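Local coordinates for protein DNA-(apurinic or apyrimidinic site) lyase (Xenopus laevis, PDB 6WCD) that incises DNA at abasic sites as a weak endonuclease in base excision repair and degrades DNA strands in the 3'-to-5' direction, at residues E280-M292 with H300-I312. Numbering follows the deposited sequence.
Sequences ELVESEFLDSVIM and HCPVKAFMKCQPI. With BU1 (1,4-butanediol), chain D.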
loop_
_atom_site.group_PDB
_atom_site.type_symbol
_atom_site.label_atom_id
_atom_site.label_comp_id
_atom_site.label_asym_id
_atom_site.label_seq_id
_atom_site.Cartn_x
_atom_site.Cartn_y
_atom_site.Cartn_z
ATOM N N GLU A 280 18.048 5.019 2.507
ATOM C CA GLU A 280 18.358 6.332 3.059
ATOM C C GLU A 280 17.174 6.932 3.825
ATOM O O GLU A 280 17.356 7.603 4.857
ATOM C CB GLU A 280 18.811 7.279 1.945
ATOM C CG GLU A 280 19.433 8.560 2.466
ATOM C CD GLU A 280 19.779 9.548 1.361
ATOM O OE1 GLU A 280 19.612 10.770 1.576
ATOM O OE2 GLU A 280 20.220 9.101 0.281
ATOM N N LEU A 281 15.967 6.761 3.321
ATOM C CA LEU A 281 14.770 7.260 3.991
ATOM C C LEU A 281 14.584 6.632 5.347
ATOM O O LEU A 281 14.330 7.330 6.334
ATOM C CB LEU A 281 13.548 6.965 3.113
ATOM C CG LEU A 281 12.208 7.473 3.652
ATOM C CD1 LEU A 281 12.147 9.020 3.649
ATOM C CD2 LEU A 281 11.045 6.820 2.853
ATOM N N VAL A 282 14.685 5.318 5.436
ATOM C CA VAL A 282 14.479 4.647 6.713
ATOM C C VAL A 282 15.566 5.059 7.715
ATOM O O VAL A 282 15.273 5.354 8.869
ATOM C CB VAL A 282 14.405 3.123 6.510
ATOM C CG1 VAL A 282 14.325 2.366 7.844
ATOM C CG2 VAL A 282 13.234 2.787 5.659
ATOM N N GLU A 283 16.837 5.074 7.288
ATOM C CA GLU A 283 17.951 5.392 8.183
ATOM C C GLU A 283 17.899 6.835 8.652
ATOM O O GLU A 283 18.275 7.121 9.795
ATOM C CB GLU A 283 19.279 5.136 7.480
ATOM C CG GLU A 283 19.567 3.677 7.215
ATOM C CD GLU A 283 20.826 3.454 6.349
ATOM O OE1 GLU A 283 21.345 4.433 5.770
ATOM O OE2 GLU A 283 21.277 2.297 6.237
ATOM N N SER A 284 17.518 7.762 7.781
ATOM C CA SER A 284 17.631 9.182 8.139
ATOM C C SER A 284 16.316 9.832 8.549
ATOM O O SER A 284 16.370 10.855 9.256
ATOM C CB SER A 284 18.209 9.987 6.985
ATOM O OG SER A 284 19.498 9.509 6.678
ATOM N N GLU A 285 15.168 9.343 8.119
ATOM C CA GLU A 285 13.924 10.032 8.388
ATOM C C GLU A 285 12.941 9.261 9.247
ATOM O O GLU A 285 12.010 9.871 9.767
ATOM C CB GLU A 285 13.222 10.421 7.088
ATOM C CG GLU A 285 14.132 11.272 6.135
ATOM C CD GLU A 285 14.519 12.649 6.641
ATOM O OE1 GLU A 285 13.761 13.212 7.456
ATOM O OE2 GLU A 285 15.590 13.185 6.219
ATOM N N PHE A 286 13.077 7.948 9.381
ATOM C CA PHE A 286 12.133 7.214 10.210
ATOM C C PHE A 286 12.516 7.298 11.684
ATOM O O PHE A 286 13.691 7.273 12.052
ATOM C CB PHE A 286 12.049 5.724 9.821
ATOM C CG PHE A 286 11.112 5.396 8.692
ATOM C CD1 PHE A 286 11.122 6.048 7.489
ATOM C CD2 PHE A 286 10.213 4.333 8.839
ATOM C CE1 PHE A 286 10.250 5.667 6.450
ATOM C CE2 PHE A 286 9.349 3.964 7.806
ATOM C CZ PHE A 286 9.377 4.630 6.625
ATOM N N LEU A 287 11.482 7.386 12.533
ATOM C CA LEU A 287 11.622 7.261 13.967
ATOM C C LEU A 287 11.196 5.886 14.493
ATOM O O LEU A 287 11.774 5.423 15.504
ATOM C CB LEU A 287 10.802 8.360 14.669
ATOM C CG LEU A 287 11.356 9.764 14.464
ATOM C CD1 LEU A 287 10.276 10.770 14.823
ATOM C CD2 LEU A 287 12.599 10.035 15.272
ATOM N N ASP A 288 10.156 5.309 13.921
ATOM C CA ASP A 288 9.671 4.009 14.366
ATOM C C ASP A 288 8.747 3.450 13.305
ATOM O O ASP A 288 8.285 4.156 12.411
ATOM C CB ASP A 288 8.967 4.130 15.708
ATOM C CG ASP A 288 8.897 2.809 16.506
ATOM O OD1 ASP A 288 9.376 1.729 16.064
ATOM O OD2 ASP A 288 8.369 2.887 17.660
ATOM N N SER A 289 8.484 2.149 13.402
ATOM C CA SER A 289 7.534 1.439 12.560
ATOM C C SER A 289 6.978 0.335 13.424
ATOM O O SER A 289 7.767 -0.414 14.006
ATOM C CB SER A 289 8.235 0.889 11.330
ATOM O OG SER A 289 7.338 0.224 10.489
ATOM N N VAL A 290 5.656 0.252 13.544
ATOM C CA VAL A 290 4.992 -0.576 14.522
ATOM C C VAL A 290 3.803 -1.301 13.886
ATOM O O VAL A 290 3.346 -0.988 12.768
ATOM C CB VAL A 290 4.494 0.234 15.739
ATOM C CG1 VAL A 290 5.654 1.045 16.383
ATOM C CG2 VAL A 290 3.393 1.149 15.347
ATOM N N ILE A 291 3.280 -2.247 14.648
ATOM C CA ILE A 291 2.024 -2.952 14.390
ATOM C C ILE A 291 0.988 -2.333 15.321
ATOM O O ILE A 291 1.296 -1.959 16.452
ATOM C CB ILE A 291 2.136 -4.470 14.665
ATOM C CG1 ILE A 291 3.477 -5.036 14.213
ATOM C CG2 ILE A 291 0.964 -5.220 14.021
ATOM C CD1 ILE A 291 3.685 -4.952 12.729
ATOM N N MET A 292 -0.267 -2.255 14.883
ATOM C CA MET A 292 -1.386 -1.738 15.690
ATOM C C MET A 292 -2.431 -2.832 15.955
ATOM O O MET A 292 -3.549 -2.794 15.433
ATOM C CB MET A 292 -2.032 -0.556 14.952
ATOM C CG MET A 292 -1.117 0.605 14.559
ATOM S SD MET A 292 -2.014 1.943 13.712
ATOM C CE MET A 292 -2.778 2.715 15.145
ATOM N N HIS A 300 -7.135 -8.145 9.116
ATOM C CA HIS A 300 -5.787 -7.658 9.324
ATOM C C HIS A 300 -5.847 -6.524 10.338
ATOM O O HIS A 300 -6.900 -5.861 10.471
ATOM C CB HIS A 300 -5.149 -7.074 8.057
ATOM C CG HIS A 300 -5.015 -8.027 6.916
ATOM N ND1 HIS A 300 -3.806 -8.207 6.281
ATOM C CD2 HIS A 300 -5.920 -8.735 6.215
ATOM C CE1 HIS A 300 -3.966 -9.035 5.262
ATOM N NE2 HIS A 300 -5.236 -9.388 5.199
ATOM N N CYS A 301 -4.723 -6.233 10.952
ATOM C CA CYS A 301 -4.593 -4.979 11.690
ATOM C C CYS A 301 -3.664 -4.030 10.952
ATOM O O CYS A 301 -2.904 -4.440 10.082
ATOM C CB CYS A 301 -4.095 -5.195 13.116
ATOM S SG CYS A 301 -2.408 -5.730 13.271
ATOM N N PRO A 302 -3.705 -2.741 11.262
ATOM C CA PRO A 302 -2.826 -1.795 10.586
ATOM C C PRO A 302 -1.371 -1.902 11.020
ATOM O O PRO A 302 -1.027 -2.448 12.081
ATOM C CB PRO A 302 -3.365 -0.423 11.028
ATOM C CG PRO A 302 -4.707 -0.700 11.605
ATOM C CD PRO A 302 -4.608 -2.094 12.195
ATOM N N VAL A 303 -0.525 -1.306 10.189
ATOM C CA VAL A 303 0.863 -0.994 10.519
ATOM C C VAL A 303 1.060 0.516 10.351
ATOM O O VAL A 303 0.340 1.177 9.600
ATOM C CB VAL A 303 1.853 -1.785 9.671
ATOM C CG1 VAL A 303 1.665 -3.284 9.930
ATOM C CG2 VAL A 303 1.647 -1.562 8.176
ATOM N N LYS A 304 1.981 1.083 11.127
ATOM C CA LYS A 304 2.125 2.537 11.182
ATOM C C LYS A 304 3.590 2.911 11.289
ATOM O O LYS A 304 4.344 2.310 12.058
ATOM C CB LYS A 304 1.327 3.098 12.365
ATOM C CG LYS A 304 1.322 4.612 12.491
ATOM C CD LYS A 304 0.272 5.053 13.528
ATOM C CE LYS A 304 0.238 6.525 13.619
ATOM N NZ LYS A 304 -0.862 6.850 14.606
ATOM N N ALA A 305 3.994 3.929 10.539
ATOM C CA ALA A 305 5.327 4.482 10.648
ATOM C C ALA A 305 5.281 5.940 11.076
ATOM O O ALA A 305 4.332 6.684 10.749
ATOM C CB ALA A 305 6.086 4.376 9.354
ATOM N N PHE A 306 6.341 6.319 11.770
ATOM C CA PHE A 306 6.517 7.642 12.391
ATOM C C PHE A 306 7.793 8.182 11.777
ATOM O O PHE A 306 8.838 7.534 11.844
ATOM C CB PHE A 306 6.648 7.538 13.918
ATOM C CG PHE A 306 5.432 6.929 14.590
ATOM C CD1 PHE A 306 5.261 5.551 14.642
ATOM C CD2 PHE A 306 4.481 7.720 15.211
ATOM C CE1 PHE A 306 4.145 5.031 15.239
ATOM C CE2 PHE A 306 3.401 7.178 15.837
ATOM C CZ PHE A 306 3.253 5.794 15.845
ATOM N N MET A 307 7.714 9.367 11.176
ATOM C CA MET A 307 8.840 9.941 10.454
ATOM C C MET A 307 9.075 11.389 10.894
ATOM O O MET A 307 8.150 12.082 11.303
ATOM C CB MET A 307 8.539 9.869 8.950
ATOM C CG MET A 307 8.142 8.435 8.502
ATOM S SD MET A 307 7.440 8.428 6.824
ATOM C CE MET A 307 8.880 8.961 5.893
ATOM N N LYS A 308 10.298 11.819 10.779
ATOM C CA LYS A 308 10.692 13.154 11.230
ATOM C C LYS A 308 10.617 14.173 10.097
ATOM O O LYS A 308 10.666 15.391 10.385
ATOM C CB LYS A 308 12.065 13.124 11.893
ATOM C CG LYS A 308 13.159 12.860 10.955
ATOM C CD LYS A 308 14.518 12.637 11.621
ATOM C CE LYS A 308 14.585 11.305 12.338
ATOM N NZ LYS A 308 15.992 11.006 12.816
ATOM N N CYS A 309 10.472 13.733 8.877
ATOM C CA CYS A 309 10.347 14.675 7.763
ATOM C C CYS A 309 8.984 15.357 7.761
ATOM O O CYS A 309 8.012 14.880 8.355
ATOM C CB CYS A 309 10.571 13.985 6.433
ATOM S SG CYS A 309 9.572 12.511 6.158
ATOM N N GLN A 310 8.949 16.550 7.169
ATOM C CA GLN A 310 7.761 17.421 7.232
ATOM C C GLN A 310 7.208 17.644 5.826
ATOM O O GLN A 310 7.955 17.970 4.898
ATOM C CB GLN A 310 8.101 18.747 7.882
ATOM C CG GLN A 310 8.718 18.595 9.284
ATOM C CD GLN A 310 7.765 17.938 10.268
ATOM O OE1 GLN A 310 6.587 18.280 10.313
ATOM N NE2 GLN A 310 8.254 16.926 10.996
ATOM N N PRO A 311 5.920 17.482 5.633
ATOM C CA PRO A 311 5.360 17.539 4.283
ATOM C C PRO A 311 5.074 18.960 3.859
ATOM O O PRO A 311 4.804 19.847 4.671
ATOM C CB PRO A 311 4.068 16.746 4.438
ATOM C CG PRO A 311 3.653 17.029 5.782
ATOM C CD PRO A 311 4.909 17.062 6.612
ATOM N N ILE A 312 5.117 19.156 2.545
ATOM C CA ILE A 312 4.754 20.417 1.887
ATOM C C ILE A 312 3.551 20.068 1.015
ATOM O O ILE A 312 3.673 19.271 0.073
ATOM C CB ILE A 312 5.886 20.979 1.043
ATOM C CG1 ILE A 312 7.126 21.312 1.892
ATOM C CG2 ILE A 312 5.418 22.224 0.331
ATOM C CD1 ILE A 312 8.340 21.579 1.049
HETATM C C1 BU1 D . 1.492 18.801 9.646
HETATM C C2 BU1 D . 1.448 17.317 9.259
HETATM C C3 BU1 D . 2.419 16.474 10.086
HETATM C C4 BU1 D . 3.771 16.442 9.391
HETATM O O5 BU1 D . 2.369 19.516 8.810
HETATM O O6 BU1 D . 4.837 16.025 10.218
HETATM O O HOH W 1 18.324 11.947 10.762
#
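Met307 lies beside Phe286 on one face of the antiparallel hairpin formed by strands 286-291 and 303-307. It was modelled in two conformations, and the contacts that follow hold for the one described. Its CB is 3.6 Å from Glu285 O. With CG anti to the carbonyl carbon (chi1 -52°), CG rests over the Phe286 ring, 4.1 Å from the centroid, in a CH-pi contact. SD sits obliquely to that ring in a Met-aromatic contact, and a bend at chi3 (65°) brings CE to 3.6 Å from Phe286 CE1, within touch of Leu281 CD1. Val282 CG2 covers the opposite ring face, and Ala305 CB approaches CE2 obliquely. An alanine in place of Phe286 would probably leave the Met307 side chain without its aromatic partner and open a gap between Val282, Ala305 and Met307.

A classic beta bulge follows: Leu287 and Asp288 both face Phe306, whose O accepts a 2.7 Å bond from Leu287 N and a weak one from Asp288 N. Beyond it, Val290 and Lys304 exchange two backbone bonds. On the other face, Val290 CG2 meets the Phe306 ring edge in plane, 4.0 Å from CE1, while Lys304 extends away until NZ reaches Leu25 O and Asp26 O. Strand 286-291 forms one edge of the DNase I-like domain's six-stranded sheet; backbone bonds set its register on 303-307, while dispersive and Met-aromatic contacts of Phe286 join helix 279-285 to the hairpin.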